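RV1873 (Mycobacterium tuberculosis, PDB 2JEK) is of unknown function, a conserved protein of the DUF1810 family whose single chain folds into an all-helical, right-handed superhelix. Local coordinates at residues Pro19-Val24 / Gly75-Glu80; Val25-Leu28 / Arg32-Gly35. All blocks are in the same frame, centred on the assembly; numbering follows the deposited sequence.

Contact 1: residues Pro19-Val24 / Gly75-Glu80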
loop_
_atom_site.group_PDB
_atom_site.type_symbol
_atom_site.label_atom_id
_atom_site.label_comp_id
_atom_site.label_asym_id
_atom_site.label_seq_id
_atom_site.Cartn_x
_atom_site.Cartn_y
_atom_site.Cartn_z
ATOM N N PRO A 19 -5.617 2.691 -16.028
ATOM C CA PRO A 19 -4.817 2.231 -17.187
ATOM C C PRO A 19 -3.866 1.083 -16.902
ATOM O O PRO A 19 -3.365 0.453 -17.853
ATOM C CB PRO A 19 -3.989 3.470 -17.571
ATOM C CG PRO A 19 -4.660 4.619 -16.897
ATOM C CD PRO A 19 -5.244 4.062 -15.636
ATOM N N VAL A 20 -3.592 0.821 -15.627
ATOM C CA VAL A 20 -2.549 -0.150 -15.277
ATOM C C VAL A 20 -2.991 -1.323 -14.394
ATOM O O VAL A 20 -2.207 -2.240 -14.167
ATOM C CB VAL A 20 -1.334 0.525 -14.603
ATOM C CG1 VAL A 20 -0.704 1.576 -15.535
ATOM C CG2 VAL A 20 -1.732 1.133 -13.263
ATOM N N TYR A 21 -4.225 -1.305 -13.891
ATOM C CA TYR A 21 -4.566 -2.253 -12.832
ATOM C C TYR A 21 -4.440 -3.719 -13.243
ATOM O O TYR A 21 -3.989 -4.555 -12.449
ATOM C CB TYR A 21 -5.934 -1.966 -12.182
ATOM C CG TYR A 21 -6.080 -2.745 -10.893
ATOM C CD1 TYR A 21 -5.266 -2.459 -9.790
ATOM C CD2 TYR A 21 -6.974 -3.814 -10.798
ATOM C CE1 TYR A 21 -5.371 -3.186 -8.621
ATOM C CE2 TYR A 21 -7.087 -4.554 -9.617
ATOM C CZ TYR A 21 -6.272 -4.236 -8.545
ATOM O OH TYR A 21 -6.354 -4.950 -7.374
ATOM N N ARG A 22 -4.828 -4.038 -14.476
ATOM C CA ARG A 22 -4.679 -5.430 -14.898
ATOM C C ARG A 22 -3.203 -5.831 -14.883
ATOM O O ARG A 22 -2.872 -6.932 -14.455
ATOM C CB ARG A 22 -5.295 -5.700 -16.273
ATOM C CG ARG A 22 -5.178 -7.169 -16.726
ATOM C CD ARG A 22 -6.023 -8.080 -15.850
ATOM N NE ARG A 22 -5.889 -9.495 -16.198
ATOM C CZ ARG A 22 -6.712 -10.444 -15.765
ATOM N NH1 ARG A 22 -7.734 -10.128 -14.974
ATOM N NH2 ARG A 22 -6.517 -11.708 -16.124
ATOM N N SER A 23 -2.314 -4.931 -15.304
ATOM C CA SER A 23 -0.889 -5.265 -15.299
ATOM C C SER A 23 -0.375 -5.417 -13.863
ATOM O O SER A 23 0.479 -6.250 -13.584
ATOM C CB SER A 23 -0.080 -4.226 -16.084
ATOM O OG SER A 23 -0.058 -2.959 -15.456
ATOM N N VAL A 24 -0.907 -4.607 -12.953
ATOM C CA VAL A 24 -0.564 -4.725 -11.539
ATOM C C VAL A 24 -0.882 -6.120 -11.024
ATOM O O VAL A 24 -0.024 -6.790 -10.432
ATOM C CB VAL A 24 -1.342 -3.693 -10.706
ATOM C CG1 VAL A 24 -1.122 -3.929 -9.196
ATOM C CG2 VAL A 24 -0.927 -2.295 -11.095
ATOM N N GLY A 75 -10.720 -0.346 -1.637
ATOM C CA GLY A 75 -10.523 -1.244 -0.496
ATOM C C GLY A 75 -10.347 -2.682 -0.953
ATOM O O GLY A 75 -9.330 -3.308 -0.645
ATOM N N PRO A 76 -11.333 -3.236 -1.684
ATOM C CA PRO A 76 -11.145 -4.602 -2.184
ATOM C C PRO A 76 -9.872 -4.786 -3.010
ATOM O O PRO A 76 -9.222 -5.831 -2.911
ATOM C CB PRO A 76 -12.401 -4.847 -3.028
ATOM C CG PRO A 76 -13.427 -4.010 -2.336
ATOM C CD PRO A 76 -12.686 -2.736 -1.992
ATOM N N ARG A 77 -9.519 -3.793 -3.823
ATOM C CA ARG A 77 -8.295 -3.898 -4.622
ATOM C C ARG A 77 -7.049 -3.964 -3.733
ATOM O O ARG A 77 -6.125 -4.726 -4.009
ATOM C CB ARG A 77 -8.182 -2.744 -5.621
ATOM C CG ARG A 77 -9.024 -2.933 -6.854
ATOM C CD ARG A 77 -8.768 -1.822 -7.837
ATOM N NE ARG A 77 -9.542 -2.044 -9.050
ATOM C CZ ARG A 77 -9.534 -1.234 -10.098
ATOM N NH1 ARG A 77 -8.805 -0.127 -10.090
ATOM N NH2 ARG A 77 -10.263 -1.541 -11.159
ATOM N N LEU A 78 -7.018 -3.163 -2.671
ATOM C CA LEU A 78 -5.871 -3.181 -1.765
ATOM C C LEU A 78 -5.730 -4.530 -1.070
ATOM O O LEU A 78 -4.622 -5.046 -0.909
ATOM C CB LEU A 78 -5.954 -2.029 -0.758
ATOM C CG LEU A 78 -4.784 -1.932 0.224
ATOM C CD1 LEU A 78 -3.461 -1.700 -0.506
ATOM C CD2 LEU A 78 -4.994 -0.831 1.237
ATOM N N HIS A 79 -6.859 -5.120 -0.680
ATOM C CA HIS A 79 -6.809 -6.454 -0.096
ATOM C C HIS A 79 -6.389 -7.485 -1.145
ATOM O O HIS A 79 -5.626 -8.417 -0.849
ATOM C CB HIS A 79 -8.155 -6.839 0.508
ATOM C CG HIS A 79 -8.493 -6.088 1.758
ATOM N ND1 HIS A 79 -7.898 -6.362 2.970
ATOM C CD2 HIS A 79 -9.393 -5.107 1.994
ATOM C CE1 HIS A 79 -8.410 -5.573 3.898
ATOM N NE2 HIS A 79 -9.318 -4.801 3.331
ATOM N N GLU A 80 -6.883 -7.328 -2.376
ATOM C CA GLU A 80 -6.459 -8.221 -3.455
ATOM C C GLU A 80 -4.948 -8.176 -3.644
ATOM O O GLU A 80 -4.285 -9.215 -3.711
ATOM C CB GLU A 80 -7.162 -7.867 -4.772
ATOM C CG GLU A 80 -6.499 -8.475 -6.012
ATOM C CD GLU A 80 -7.321 -8.292 -7.271
ATOM O OE1 GLU A 80 -7.857 -7.180 -7.481
ATOM O OE2 GLU A 80 -7.408 -9.258 -8.061
#
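R77 and E80, one helical turn apart on helix 74-87, take hold of the same tyrosine, Y21, in the first turn of helix 21-29. R77 comes first and works over the ring face. Its chain runs extended from CG to NE, which draws the whole arm along the aromatic surface: CD sits above the ring centre, 3.6 Å from the centroid of Y21, in a CH-pi contact. Beyond it the guanidinium lies flat on the ring, the planes only 9° apart and R77 CZ 4.1 Å from the Y21 centroid. This is an offset cation-pi stack, shifted toward CD2 and CG, and it leaves the N-H groups directed outward in their own plane; NH1 uses this to reach Q17, at the end of helix 11-17. Three helices of the all-alpha DUF1810 fold, 11-17, 21-29 and 74-87, are thus joined at the surface through one arginine-tyrosine pair. The next turn brings E80, which meets the rim of the ring instead of its face. With CG anti to the backbone N (chi1 164°) and the chain extended beyond it, the carboxylate comes to the phenol from the opposite direction, and Y21 OH donates to E80 OE1 at 2.7 Å. The hydroxyl arrives from above the carboxylate plane, 44° out of it, while OE1 itself lies near the plane of the ring. The Y21 side chain also touches C81.

Contact 2: residues Val25-Leu28 / Arg32-Gly35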
loop_
_atom_site.group_PDB
_atom_site.type_symbol
_atom_site.label_atom_id
_atom_site.label_comp_id
_atom_site.label_asym_id
_atom_site.label_seq_id
_atom_site.Cartn_x
_atom_site.Cartn_y
_atom_site.Cartn_z
ATOM N N VAL A 25 -2.122 -6.546 -11.256
ATOM C CA VAL A 25 -2.596 -7.869 -10.857
ATOM C C VAL A 25 -1.734 -8.973 -11.467
ATOM O O VAL A 25 -1.323 -9.900 -10.759
ATOM C CB VAL A 25 -4.110 -8.036 -11.190
ATOM C CG1 VAL A 25 -4.561 -9.483 -11.085
ATOM C CG2 VAL A 25 -4.936 -7.160 -10.247
ATOM N N GLU A 26 -1.409 -8.844 -12.754
ATOM C CA GLU A 26 -0.599 -9.865 -13.411
ATOM C C GLU A 26 0.812 -9.919 -12.830
ATOM O O GLU A 26 1.350 -11.001 -12.602
ATOM C CB GLU A 26 -0.566 -9.666 -14.932
ATOM C CG GLU A 26 -1.952 -9.675 -15.617
ATOM C CD GLU A 26 -2.556 -11.067 -15.782
ATOM O OE1 GLU A 26 -1.965 -12.050 -15.292
ATOM O OE2 GLU A 26 -3.632 -11.171 -16.414
ATOM N N GLU A 27 1.399 -8.756 -12.557
ATOM C CA GLU A 27 2.740 -8.678 -11.982
ATOM C C GLU A 27 2.783 -9.273 -10.582
ATOM O O GLU A 27 3.720 -10.004 -10.236
ATOM C CB GLU A 27 3.225 -7.223 -11.976
ATOM C CG GLU A 27 3.628 -6.791 -13.367
ATOM C CD GLU A 27 3.805 -5.315 -13.534
ATOM O OE1 GLU A 27 4.107 -4.615 -12.540
ATOM O OE2 GLU A 27 3.672 -4.863 -14.693
ATOM N N LEU A 28 1.771 -8.965 -9.774
ATOM C CA LEU A 28 1.723 -9.507 -8.424
ATOM C C LEU A 28 1.389 -11.000 -8.417
ATOM O O LEU A 28 1.959 -11.741 -7.614
ATOM C CB LEU A 28 0.760 -8.704 -7.551
ATOM C CG LEU A 28 1.130 -7.230 -7.343
ATOM C CD1 LEU A 28 0.065 -6.579 -6.459
ATOM C CD2 LEU A 28 2.539 -7.040 -6.751
ATOM N N ARG A 32 6.459 -10.515 -9.190
ATOM C CA ARG A 32 7.458 -9.470 -9.403
ATOM C C ARG A 32 6.867 -8.211 -10.020
ATOM O O ARG A 32 6.306 -8.254 -11.121
ATOM C CB ARG A 32 8.617 -9.984 -10.255
ATOM C CG ARG A 32 9.719 -8.974 -10.483
ATOM C CD ARG A 32 10.959 -9.706 -10.901
ATOM N NE ARG A 32 11.433 -9.275 -12.209
ATOM C CZ ARG A 32 11.847 -10.110 -13.157
ATOM N NH1 ARG A 32 11.824 -11.424 -12.948
ATOM N NH2 ARG A 32 12.269 -9.634 -14.319
ATOM N N LYS A 33 7.022 -7.108 -9.299
ATOM C CA LYS A 33 6.615 -5.795 -9.780
ATOM C C LYS A 33 7.534 -5.310 -10.901
ATOM O O LYS A 33 8.773 -5.363 -10.789
ATOM C CB LYS A 33 6.597 -4.775 -8.638
ATOM C CG LYS A 33 6.460 -3.317 -9.108
ATOM C CD LYS A 33 6.239 -2.360 -7.938
ATOM C CE LYS A 33 5.951 -0.944 -8.412
ATOM N NZ LYS A 33 7.180 -0.244 -8.896
ATOM N N ARG A 34 6.913 -4.826 -11.974
ATOM C CA ARG A 34 7.645 -4.297 -13.131
ATOM C C ARG A 34 7.260 -2.859 -13.486
ATOM O O ARG A 34 8.091 -2.096 -13.975
ATOM C CB ARG A 34 7.413 -5.186 -14.354
ATOM C CG ARG A 34 7.756 -6.652 -14.166
ATOM C CD ARG A 34 7.466 -7.431 -15.437
ATOM N NE ARG A 34 7.621 -8.873 -15.256
ATOM C CZ ARG A 34 8.632 -9.597 -15.729
ATOM N NH1 ARG A 34 9.609 -9.031 -16.428
ATOM N NH2 ARG A 34 8.657 -10.905 -15.508
ATOM N N GLY A 35 5.998 -2.501 -13.269
ATOM C CA GLY A 35 5.468 -1.217 -13.721
ATOM C C GLY A 35 5.651 -0.069 -12.742
ATOM O O GLY A 35 6.108 -0.264 -11.608
#
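E27 turns its carboxylate back on the loop that follows its own helix, and there OE1 takes two consecutive backbone N-H groups. R34 N and G35 N each donate to E27 OE1 at 2.9 Å, with N-H...O angles of 163° and 158°. Both arrive from the same face of the carboxylate: G35 N on the syn side, R34 N from well above the plane. The indole NE1 of W37 adds a third bond to this oxygen, so three N-H groups, two from the backbone and one from the indole, grip one carboxylate oxygen. With CG anti to the carbonyl carbon (chi1 -75°) and an extended chain beyond it, the glutamate spans the gap between helix and loop, and its CB packs 3.4 Å from R32 O. Helix 21-29 ends just before this loop, and the chain doubles back alongside its last turn on the way to helix 38-41; R32 N marks the return by donating to E27 O at 3.0 Å. K33 points away from the glutamate. Its NZ bonds to G35 O at 2.9 Å and forms a salt bridge with D101, while W37 receives it in a cation-pi contact, which ties the inner side of the loop to the start of helix 101-115. The outer side is much looser. R34 adds little more than its CB, 3.7 Å from E27 CD, before its chain heads off beside that of R32, and both arginines are exposed. E27 OE2 accepts a hydrogen bond from a glycerol, probably carried over from crystallisation.

How the contacts relate
Helix 21-29 serves both contacts: its first turn supplies contact 1 and its later turns contact 2, with centres about 10 Å apart on the same side of the chain's centre. Their ranges differ sharply. Contact 1 closes a span of 50 residues by bringing in helix 74-87, whereas contact 2 is a local return of the chain within that span, only three residues separating its segments. They touch directly, V25 CG2 packing 3.9 Å from E80 OE2. One short helix is therefore held to a distant helix near its beginning and to its own exit loop near its end, W37 of that loop also packing against V24 and L28.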